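Local structure of DUF115 domain-containing protein (Magnetospirillum magneticum AMB-1, 5MU5) at residues A[536-539]-A[540-544]; A[254-258]-A[259-263]; A[216-219]-A[220-223]; A[155-158]-A[159-162]. The protein probably transfers a nonulosonic acid sugar onto flagellin, as a Maf-type glycosyltransferase involved in formation of the bacterial flagellum. All blocks are in the same frame, centred on the assembly; numbering follows the deposited sequence.

Interaction 1 (A[536-539]-A[540-544]); sequences LFHD and RWDRE
D539 and R540, neighbours on the last turn of a short helix, meet in a salt bridge, with OD2 of D539 3.2 Å from NE of R540. The same oxygen also takes NH2 of R540, and both bonds are weak because the N-H groups do not aim straight at it. Bends at chi2 (-70°) and chi3 (74°) turn the guanidinium back beside its neighbour. On the way its CG lies against CD1 of L536. The remaining nitrogen, NH1, donates to the carbonyl of S379, so the group bridges this helix and the chain just past helix 373-378. With an alanine here, D539 is likely to lose its charged partner and the S379 carbonyl this donor. This is the C-terminal end of helix 534-541, where the regular i to i+4 bonds run from R540 N to L536 O and from W541 N to F537 O (2.8 Å), followed by D542 N to H538 O. O of R540 takes NH1 of R543 at 2.8 Å, a nitrogen that donates to L377 as well. W541 O receives NE1 of W546. H538 ND1 gives D542 OD2 only a weak bond of 3.3 Å, at an N-H angle of 123°. CB of W541 sits over one face of F537, 4.1 Å from the ring centroid, and the two rings run nearly parallel but barely overlap.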
loop_
_atom_site.group_PDB
_atom_site.type_symbol
_atom_site.label_atom_id
_atom_site.label_comp_id
_atom_site.label_asym_id
_atom_site.label_seq_id
_atom_site.Cartn_x
_atom_site.Cartn_y
_atom_site.Cartn_z
ATOM N N LEU A 536 -8.463 25.796 14.145
ATOM C CA LEU A 536 -8.289 24.649 13.271
ATOM C C LEU A 536 -8.530 23.362 14.031
ATOM O O LEU A 536 -9.283 22.499 13.576
ATOM C CB LEU A 536 -6.900 24.626 12.644
ATOM C CG LEU A 536 -6.678 23.437 11.717
ATOM C CD1 LEU A 536 -7.803 23.299 10.692
ATOM C CD2 LEU A 536 -5.315 23.563 11.041
ATOM N N PHE A 537 -7.916 23.241 15.201
ATOM C CA PHE A 537 -8.132 22.055 15.998
ATOM C C PHE A 537 -9.625 21.778 16.237
ATOM O O PHE A 537 -10.086 20.668 16.017
ATOM C CB PHE A 537 -7.375 22.122 17.327
ATOM C CG PHE A 537 -7.752 21.029 18.273
ATOM C CD1 PHE A 537 -7.199 19.761 18.150
ATOM C CD2 PHE A 537 -8.706 21.254 19.264
ATOM C CE1 PHE A 537 -7.576 18.740 19.006
ATOM C CE2 PHE A 537 -9.086 20.238 20.124
ATOM C CZ PHE A 537 -8.519 18.978 19.993
ATOM N N HIS A 538 -10.367 22.777 16.693
ATOM C CA HIS A 538 -11.775 22.579 17.018
ATOM C C HIS A 538 -12.617 22.283 15.792
ATOM O O HIS A 538 -13.524 21.459 15.848
ATOM C CB HIS A 538 -12.353 23.778 17.769
ATOM C CG HIS A 538 -11.837 23.906 19.161
ATOM N ND1 HIS A 538 -12.015 22.920 20.108
ATOM C CD2 HIS A 538 -11.153 24.901 19.773
ATOM C CE1 HIS A 538 -11.462 23.304 21.246
ATOM N NE2 HIS A 538 -10.931 24.501 21.070
ATOM N N ASP A 539 -12.323 22.967 14.695
ATOM C CA ASP A 539 -12.999 22.711 13.439
ATOM C C ASP A 539 -12.896 21.231 13.080
ATOM O O ASP A 539 -13.904 20.595 12.775
ATOM C CB ASP A 539 -12.387 23.552 12.322
ATOM C CG ASP A 539 -13.037 23.290 10.987
ATOM O OD1 ASP A 539 -14.257 23.541 10.855
ATOM O OD2 ASP A 539 -12.328 22.825 10.075
ATOM N N ARG A 540 -11.680 20.679 13.137
ATOM C CA ARG A 540 -11.465 19.264 12.829
ATOM C C ARG A 540 -12.017 18.322 13.914
ATOM O O ARG A 540 -12.826 17.458 13.619
ATOM C CB ARG A 540 -9.976 18.982 12.586
ATOM C CG ARG A 540 -9.317 19.763 11.438
ATOM C CD ARG A 540 -9.809 19.324 10.064
ATOM N NE ARG A 540 -11.156 19.814 9.800
ATOM C CZ ARG A 540 -11.934 19.414 8.798
ATOM N NH1 ARG A 540 -11.513 18.505 7.923
ATOM N NH2 ARG A 540 -13.149 19.938 8.678
ATOM N N TRP A 541 -11.604 18.499 15.163
ATOM C CA TRP A 541 -12.003 17.593 16.255
ATOM C C TRP A 541 -13.498 17.504 16.583
ATOM O O TRP A 541 -14.031 16.404 16.746
ATOM C CB TRP A 541 -11.273 17.975 17.531
ATOM C CG TRP A 541 -11.429 16.993 18.629
ATOM C CD1 TRP A 541 -12.120 17.164 19.781
ATOM C CD2 TRP A 541 -10.862 15.680 18.690
ATOM N NE1 TRP A 541 -12.016 16.039 20.572
ATOM C CE2 TRP A 541 -11.250 15.114 19.921
ATOM C CE3 TRP A 541 -10.043 14.942 17.836
ATOM C CZ2 TRP A 541 -10.871 13.839 20.310
ATOM C CZ3 TRP A 541 -9.655 13.680 18.221
ATOM C CH2 TRP A 541 -10.073 13.136 19.454
ATOM N N ASP A 542 -14.164 18.653 16.669
ATOM C CA ASP A 542 -15.553 18.732 17.131
ATOM C C ASP A 542 -16.617 18.333 16.108
ATOM O O ASP A 542 -17.793 18.275 16.458
ATOM C CB ASP A 542 -15.891 20.165 17.608
ATOM C CG ASP A 542 -15.015 20.636 18.757
ATOM O OD1 ASP A 542 -14.487 19.787 19.507
ATOM O OD2 ASP A 542 -14.860 21.864 18.922
ATOM N N ARG A 543 -16.236 18.054 14.866
ATOM C CA ARG A 543 -17.232 17.820 13.817
ATOM C C ARG A 543 -17.879 16.433 13.825
ATOM O O ARG A 543 -18.811 16.173 13.053
ATOM C CB ARG A 543 -16.626 18.105 12.453
ATOM C CG ARG A 543 -15.716 17.015 11.908
ATOM C CD ARG A 543 -15.119 17.490 10.608
ATOM N NE ARG A 543 -14.481 16.439 9.813
ATOM C CZ ARG A 543 -13.267 15.933 10.031
ATOM N NH1 ARG A 543 -12.528 16.301 11.072
ATOM N NH2 ARG A 543 -12.800 15.028 9.203
ATOM N N GLU A 544 -17.384 15.547 14.682
ATOM C CA GLU A 544 -17.945 14.209 14.812
ATOM C C GLU A 544 -17.566 13.581 16.155
ATOM O O GLU A 544 -16.498 13.866 16.707
ATOM C CB GLU A 544 -17.445 13.332 13.672
ATOM C CG GLU A 544 -18.233 12.044 13.486
ATOM C CD GLU A 544 -17.756 11.233 12.296
ATOM O OE1 GLU A 544 -17.420 11.829 11.246
ATOM O OE2 GLU A 544 -17.718 9.990 12.408
#

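Interaction 2 (A[254-258]-A[259-263]); sequences KNMRD and GRYSI
Y261 folds back against the end of helix 242-257, its ring set beside the backbone of N255 and M256. The motif is a helix-to-strand connection: after the helix, D258 and G259 carry the chain round, and it then enters strand 262-263, a short strand of the mixed sheet. Y261 reaches the helix because its CG is placed between its own backbone N and carbonyl carbon (chi1 65°), a rotamer that sends the ring toward the last helical turn. CE2 comes within 3.4 Å of O of M256, which approaches the ring edge near its plane. The hydroxyl beyond makes a weak bond to the same carbonyl, OH to O 3.3 Å. M256 sends its side chain across the phenol end: its CB already lies 3.5 Å from OH of Y261, and chi1 of -71° sets CG beside the ring, 3.9 Å from CZ. A bend at chi3 then brings CE back to 3.8 Å from OH. The far ends of both residues pack on L536 of helix 534-541, while N255 gives its amide nitrogen to the carbonyls of N351 and V353. G259 makes the turn with a positive phi of 61°; a beta carbon there would come too close to C of D258. At the other end of the ring, CD2 of Y261 lies 3.6 Å from O of N255.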
loop_
_atom_site.group_PDB
_atom_site.type_symbol
_atom_site.label_atom_id
_atom_site.label_comp_id
_atom_site.label_asym_id
_atom_site.label_seq_id
_atom_site.Cartn_x
_atom_site.Cartn_y
_atom_site.Cartn_z
ATOM N N LYS A 254 -2.162 16.206 19.837
ATOM C CA LYS A 254 -1.318 17.027 20.709
ATOM C C LYS A 254 -0.557 18.076 19.934
ATOM O O LYS A 254 -0.343 19.155 20.425
ATOM C CB LYS A 254 -0.315 16.171 21.461
ATOM C CG LYS A 254 -0.939 15.110 22.330
ATOM C CD LYS A 254 -1.717 15.683 23.479
ATOM C CE LYS A 254 -0.774 16.263 24.505
ATOM N NZ LYS A 254 -1.541 16.727 25.682
ATOM N N ASN A 255 -0.129 17.743 18.729
ATOM C CA ASN A 255 0.577 18.701 17.904
ATOM C C ASN A 255 -0.272 19.905 17.518
ATOM O O ASN A 255 0.252 20.989 17.347
ATOM C CB ASN A 255 1.083 18.026 16.634
ATOM C CG ASN A 255 2.358 17.246 16.860
ATOM O OD1 ASN A 255 3.150 17.597 17.731
ATOM N ND2 ASN A 255 2.577 16.195 16.062
ATOM N N MET A 256 -1.574 19.715 17.374
ATOM C CA MET A 256 -2.433 20.775 16.871
ATOM C C MET A 256 -3.307 21.464 17.887
ATOM O O MET A 256 -3.863 22.504 17.581
ATOM C CB MET A 256 -3.319 20.200 15.789
ATOM C CG MET A 256 -2.548 19.876 14.532
ATOM S SD MET A 256 -3.631 18.990 13.440
ATOM C CE MET A 256 -4.826 20.280 13.030
ATOM N N ARG A 257 -3.436 20.862 19.063
ATOM C CA ARG A 257 -4.281 21.345 20.140
ATOM C C ARG A 257 -3.966 22.789 20.525
ATOM O O ARG A 257 -4.842 23.639 20.481
ATOM C CB ARG A 257 -4.083 20.454 21.378
ATOM C CG ARG A 257 -4.961 20.792 22.576
ATOM C CD ARG A 257 -6.399 20.411 22.286
ATOM N NE ARG A 257 -7.316 20.899 23.295
ATOM C CZ ARG A 257 -7.833 22.126 23.321
ATOM N NH1 ARG A 257 -7.517 23.027 22.393
ATOM N NH2 ARG A 257 -8.670 22.454 24.294
ATOM N N ASP A 258 -2.706 23.023 20.893
ATOM C CA ASP A 258 -2.231 24.273 21.490
ATOM C C ASP A 258 -1.119 24.909 20.691
ATOM O O ASP A 258 -0.601 24.335 19.743
ATOM C CB ASP A 258 -1.564 23.983 22.846
ATOM C CG ASP A 258 -2.462 23.272 23.820
ATOM O OD1 ASP A 258 -3.280 23.941 24.490
ATOM O OD2 ASP A 258 -2.306 22.041 23.959
ATOM N N GLY A 259 -0.736 26.100 21.136
ATOM C CA GLY A 259 0.477 26.771 20.694
ATOM C C GLY A 259 0.647 27.143 19.242
ATOM O O GLY A 259 -0.186 26.855 18.364
ATOM N N ARG A 260 1.768 27.798 19.005
ATOM C CA ARG A 260 2.107 28.226 17.681
ATOM C C ARG A 260 2.577 27.030 16.849
ATOM O O ARG A 260 3.341 26.179 17.303
ATOM C CB ARG A 260 3.194 29.314 17.709
ATOM C CG ARG A 260 2.737 30.674 18.224
ATOM C CD ARG A 260 3.726 31.783 17.850
ATOM N NE ARG A 260 5.041 31.601 18.476
ATOM C CZ ARG A 260 5.377 32.018 19.699
ATOM N NH1 ARG A 260 4.502 32.656 20.476
ATOM N NH2 ARG A 260 6.604 31.792 20.157
ATOM N N TYR A 261 2.046 26.954 15.645
ATOM C CA TYR A 261 2.585 26.102 14.628
ATOM C C TYR A 261 1.981 26.625 13.358
ATOM O O TYR A 261 1.028 27.399 13.397
ATOM C CB TYR A 261 2.237 24.627 14.845
ATOM C CG TYR A 261 0.776 24.324 14.732
ATOM C CD1 TYR A 261 0.196 24.055 13.501
ATOM C CD2 TYR A 261 -0.026 24.287 15.863
ATOM C CE1 TYR A 261 -1.151 23.760 13.401
ATOM C CE2 TYR A 261 -1.383 23.981 15.777
ATOM C CZ TYR A 261 -1.937 23.727 14.542
ATOM O OH TYR A 261 -3.278 23.444 14.441
ATOM N N SER A 262 2.554 26.210 12.242
ATOM C CA SER A 262 2.035 26.535 10.938
ATOM C C SER A 262 1.878 25.257 10.116
ATOM O O SER A 262 2.308 24.185 10.534
ATOM C CB SER A 262 2.954 27.509 10.235
ATOM O OG SER A 262 3.076 28.716 10.957
ATOM N N ILE A 263 1.233 25.397 8.964
ATOM C CA ILE A 263 0.876 24.297 8.102
ATOM C C ILE A 263 1.492 24.526 6.746
ATOM O O ILE A 263 1.375 25.620 6.195
ATOM C CB ILE A 263 -0.642 24.243 7.877
ATOM C CG1 ILE A 263 -1.390 24.143 9.203
ATOM C CG2 ILE A 263 -0.991 23.039 7.020
ATOM C CD1 ILE A 263 -0.960 22.955 10.045
#

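Interaction 3 (A[216-219]-A[220-223]); sequences YNSP and LLTA
S218 closes the first turn of helix 219-235 as its N-cap: OG accepts the amide of L221, 3.1 Å from N, in a fairly straight bond with an N-H angle of 160°. This is the classic serine cap, placed where the chain leaves strand 211-214 of the parallel four-stranded sheet and P219 starts the helix. OG stands opposite the serine's own nitrogen across the first torsion (chi1 165°), which swings the hydroxyl back over the amides at the start of the helix. O of S218 takes N of T222 at 3.0 Å and, more weakly, that residue's OG1, while A223 N continues the helical pattern to P219 O.

Outside the capping bond lies apolar packing. CB of S218 touches CG of L221 at 3.7 Å, and one methyl of that leucine, CD1, rests over a face of the Y216 ring in a CH-pi contact, 3.8 Å from the centroid and 22° off the normal. The methyl is displaced toward the rim, nearest CE1 and CZ. Further out, the tyrosine is positioned by its hydroxyl, hydrogen-bonded to OE2 of E151, by the ring of F156, and by P152 and L56, while P152 also touches L220 and L221. A serine in place of Y216 would probably take the ring from the L221 methyl and, being too short, leave E151 without the phenol hydroxyl. At the helix start, L220 CB packs against the capping hydroxyl as well, 3.3 Å from OG of S218.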
loop_
_atom_site.group_PDB
_atom_site.type_symbol
_atom_site.label_atom_id
_atom_site.label_comp_id
_atom_site.label_asym_id
_atom_site.label_seq_id
_atom_site.Cartn_x
_atom_site.Cartn_y
_atom_site.Cartn_z
ATOM N N TYR A 216 -4.307 -21.783 -21.697
ATOM C CA TYR A 216 -3.596 -22.314 -22.840
ATOM C C TYR A 216 -2.137 -21.982 -22.630
ATOM O O TYR A 216 -1.791 -21.255 -21.679
ATOM C CB TYR A 216 -4.129 -21.738 -24.152
ATOM C CG TYR A 216 -4.226 -20.222 -24.201
ATOM C CD1 TYR A 216 -3.141 -19.444 -24.593
ATOM C CD2 TYR A 216 -5.406 -19.573 -23.884
ATOM C CE1 TYR A 216 -3.225 -18.063 -24.654
ATOM C CE2 TYR A 216 -5.498 -18.193 -23.928
ATOM C CZ TYR A 216 -4.405 -17.444 -24.322
ATOM O OH TYR A 216 -4.492 -16.083 -24.383
ATOM N N ASN A 217 -1.277 -22.534 -23.478
ATOM C CA ASN A 217 0.167 -22.354 -23.316
ATOM C C ASN A 217 0.631 -21.025 -23.838
ATOM O O ASN A 217 0.319 -20.644 -24.968
ATOM C CB ASN A 217 0.954 -23.471 -23.994
ATOM C CG ASN A 217 1.024 -24.724 -23.147
ATOM O OD1 ASN A 217 0.776 -24.701 -21.925
ATOM N ND2 ASN A 217 1.361 -25.834 -23.793
ATOM N N SER A 218 1.387 -20.328 -23.003
ATOM C CA SER A 218 1.866 -19.009 -23.321
ATOM C C SER A 218 2.963 -18.669 -22.358
ATOM O O SER A 218 2.740 -18.688 -21.172
ATOM C CB SER A 218 0.737 -17.982 -23.142
ATOM O OG SER A 218 1.267 -16.675 -23.105
ATOM N N PRO A 219 4.157 -18.345 -22.853
ATOM C CA PRO A 219 5.154 -17.822 -21.895
ATOM C C PRO A 219 4.613 -16.605 -21.056
ATOM O O PRO A 219 4.870 -16.488 -19.849
ATOM C CB PRO A 219 6.316 -17.390 -22.803
ATOM C CG PRO A 219 6.077 -18.067 -24.115
ATOM C CD PRO A 219 4.600 -18.228 -24.256
ATOM N N LEU A 220 3.844 -15.731 -21.697
ATOM C CA LEU A 220 3.243 -14.594 -21.033
ATOM C C LEU A 220 2.346 -15.006 -19.859
ATOM O O LEU A 220 2.474 -14.468 -18.756
ATOM C CB LEU A 220 2.442 -13.765 -22.034
ATOM C CG LEU A 220 1.780 -12.513 -21.463
ATOM C CD1 LEU A 220 2.802 -11.474 -20.982
ATOM C CD2 LEU A 220 0.882 -11.938 -22.531
ATOM N N LEU A 221 1.465 -15.979 -20.086
ATOM C CA LEU A 221 0.532 -16.407 -19.052
ATOM C C LEU A 221 1.245 -17.147 -17.933
ATOM O O LEU A 221 0.928 -16.968 -16.755
ATOM C CB LEU A 221 -0.594 -17.264 -19.643
ATOM C CG LEU A 221 -1.497 -16.473 -20.618
ATOM C CD1 LEU A 221 -2.617 -17.352 -21.148
ATOM C CD2 LEU A 221 -2.083 -15.214 -19.977
ATOM N N THR A 222 2.217 -17.971 -18.292
ATOM C CA THR A 222 2.981 -18.701 -17.278
ATOM C C THR A 222 3.745 -17.772 -16.341
ATOM O O THR A 222 3.704 -17.958 -15.129
ATOM C CB THR A 222 3.935 -19.702 -17.916
ATOM O OG1 THR A 222 3.148 -20.727 -18.522
ATOM C CG2 THR A 222 4.831 -20.342 -16.851
ATOM N N ALA A 223 4.413 -16.774 -16.914
ATOM C CA ALA A 223 5.147 -15.796 -16.125
ATOM C C ALA A 223 4.215 -14.967 -15.248
ATOM O O ALA A 223 4.561 -14.645 -14.121
ATOM C CB ALA A 223 5.962 -14.877 -17.023
#

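Interaction 4 (A[155-158]-A[159-162]); sequences DFLY and HSLS
H159 lies one turn on from D155, on the same side of the helix, its CD2 only 3.2 Å from the carbonyl O of D155. That oxygen also takes the H159 amide at 2.8 Å, in a bond that is close to straight. The imidazole gets there with CG beside its own backbone N (chi1 -66°), and its NE2 bonds to OG of S37, a hydroxyl that also meets OD2 of D155. Aspartate and histidine are thus tied through one serine, while H33 holds the other carboxylate oxygen.

S160 makes the other tight contact. Its OG lies between its own N and carbonyl carbon (chi1 80°) and sits 2.5 Å from O of L157, too short to be trusted in detail; W166 NE1 bonds to the same hydroxyl. S160 N reaches F156 O at 2.8 Å.

Looser contacts follow toward the end. L161 N makes weak bonds to both L157 O and Y158 O, the latter at 3.3 Å. Y158, partly exposed, turns the edge of its ring toward the face of H159 in an offset edge-to-face pair, centroids 5.8 Å apart and planes at 70°; P35 and H33 lie against it.

The amide of S162 then bonds to O of H159. Such a change from i to i+4 toward i to i+3 bonding is characteristic of a helix end, here that of helix 154-160, which follows strand 146-150 of the parallel sheet in the Maf N-terminal domain.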
loop_
_atom_site.group_PDB
_atom_site.type_symbol
_atom_site.label_atom_id
_atom_site.label_comp_id
_atom_site.label_asym_id
_atom_site.label_seq_id
_atom_site.Cartn_x
_atom_site.Cartn_y
_atom_site.Cartn_z
ATOM N N ASP A 155 -9.800 -11.458 -29.257
ATOM C CA ASP A 155 -10.564 -12.363 -30.103
ATOM C C ASP A 155 -11.141 -13.524 -29.328
ATOM O O ASP A 155 -12.279 -13.926 -29.567
ATOM C CB ASP A 155 -9.727 -12.900 -31.269
ATOM C CG ASP A 155 -9.534 -11.873 -32.374
ATOM O OD1 ASP A 155 -9.779 -10.657 -32.142
ATOM O OD2 ASP A 155 -9.154 -12.301 -33.488
ATOM N N PHE A 156 -10.367 -14.062 -28.400
ATOM C CA PHE A 156 -10.831 -15.191 -27.609
ATOM C C PHE A 156 -12.050 -14.827 -26.765
ATOM O O PHE A 156 -12.995 -15.600 -26.671
ATOM C CB PHE A 156 -9.715 -15.758 -26.719
ATOM C CG PHE A 156 -8.537 -16.332 -27.486
ATOM C CD1 PHE A 156 -8.615 -16.601 -28.857
ATOM C CD2 PHE A 156 -7.357 -16.666 -26.812
ATOM C CE1 PHE A 156 -7.531 -17.141 -29.533
ATOM C CE2 PHE A 156 -6.270 -17.206 -27.493
ATOM C CZ PHE A 156 -6.359 -17.443 -28.850
ATOM N N LEU A 157 -12.032 -13.655 -26.156
ATOM C CA LEU A 157 -13.196 -13.213 -25.395
ATOM C C LEU A 157 -14.387 -13.074 -26.343
ATOM O O LEU A 157 -15.488 -13.520 -26.037
ATOM C CB LEU A 157 -12.929 -11.874 -24.702
ATOM C CG LEU A 157 -14.133 -11.314 -23.945
ATOM C CD1 LEU A 157 -14.499 -12.203 -22.754
ATOM C CD2 LEU A 157 -13.851 -9.888 -23.493
ATOM N N TYR A 158 -14.142 -12.462 -27.497
ATOM C CA TYR A 158 -15.181 -12.250 -28.487
ATOM C C TYR A 158 -15.799 -13.562 -28.935
ATOM O O TYR A 158 -17.006 -13.683 -28.952
ATOM C CB TYR A 158 -14.625 -11.477 -29.685
ATOM C CG TYR A 158 -15.632 -11.265 -30.781
ATOM C CD1 TYR A 158 -16.522 -10.200 -30.731
ATOM C CD2 TYR A 158 -15.705 -12.134 -31.867
ATOM C CE1 TYR A 158 -17.452 -10.011 -31.728
ATOM C CE2 TYR A 158 -16.644 -11.958 -32.868
ATOM C CZ TYR A 158 -17.503 -10.875 -32.796
ATOM O OH TYR A 158 -18.440 -10.658 -33.777
ATOM N N HIS A 159 -14.971 -14.554 -29.275
ATOM C CA HIS A 159 -15.476 -15.875 -29.675
ATOM C C HIS A 159 -16.108 -16.620 -28.522
ATOM O O HIS A 159 -16.960 -17.459 -28.761
ATOM C CB HIS A 159 -14.366 -16.765 -30.227
ATOM C CG HIS A 159 -13.785 -16.282 -31.504
ATOM N ND1 HIS A 159 -14.564 -15.959 -32.590
ATOM C CD2 HIS A 159 -12.501 -16.086 -31.887
ATOM C CE1 HIS A 159 -13.788 -15.575 -33.589
ATOM N NE2 HIS A 159 -12.530 -15.651 -33.191
ATOM N N SER A 160 -15.660 -16.348 -27.286
ATOM C CA SER A 160 -16.205 -17.002 -26.077
ATOM C C SER A 160 -17.701 -16.707 -25.876
ATOM O O SER A 160 -18.389 -17.405 -25.097
ATOM C CB SER A 160 -15.449 -16.584 -24.810
ATOM O OG SER A 160 -15.895 -15.313 -24.359
ATOM N N LEU A 161 -18.192 -15.664 -26.560
ATOM C CA LEU A 161 -19.621 -15.358 -26.569
ATOM C C LEU A 161 -20.428 -16.515 -27.150
ATOM O O LEU A 161 -21.600 -16.664 -26.830
ATOM C CB LEU A 161 -19.924 -14.096 -27.377
ATOM C CG LEU A 161 -19.328 -12.788 -26.880
ATOM C CD1 LEU A 161 -19.944 -11.645 -27.666
ATOM C CD2 LEU A 161 -19.519 -12.573 -25.392
ATOM N N SER A 162 -19.798 -17.319 -27.998
ATOM C CA SER A 162 -20.442 -18.499 -28.545
ATOM C C SER A 162 -20.406 -19.710 -27.620
ATOM O O SER A 162 -21.160 -20.652 -27.823
ATOM C CB SER A 162 -19.793 -18.882 -29.879
ATOM O OG SER A 162 -19.978 -17.849 -30.819
#

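Overall arrangement
The four contacts form two pairs at distant parts of the chain. Interactions 1 and 2 have centres 13 Å apart and touch directly: F537 CZ lies 3.4 Å from R257 CD, so helix 534-541 packs on the end of helix 242-257. Interactions 3 and 4, 19 Å apart between centres, meet through F156 and Y216, whose rings pair edge-to-face in the Maf N-terminal domain. Between the pairs the centres lie about 54 to 61 Å apart. R540 is near a bound ethanediol and D155 near a triethylene glycol, both probably from the crystallisation liquor, so neither molecule by itself identifies an active site.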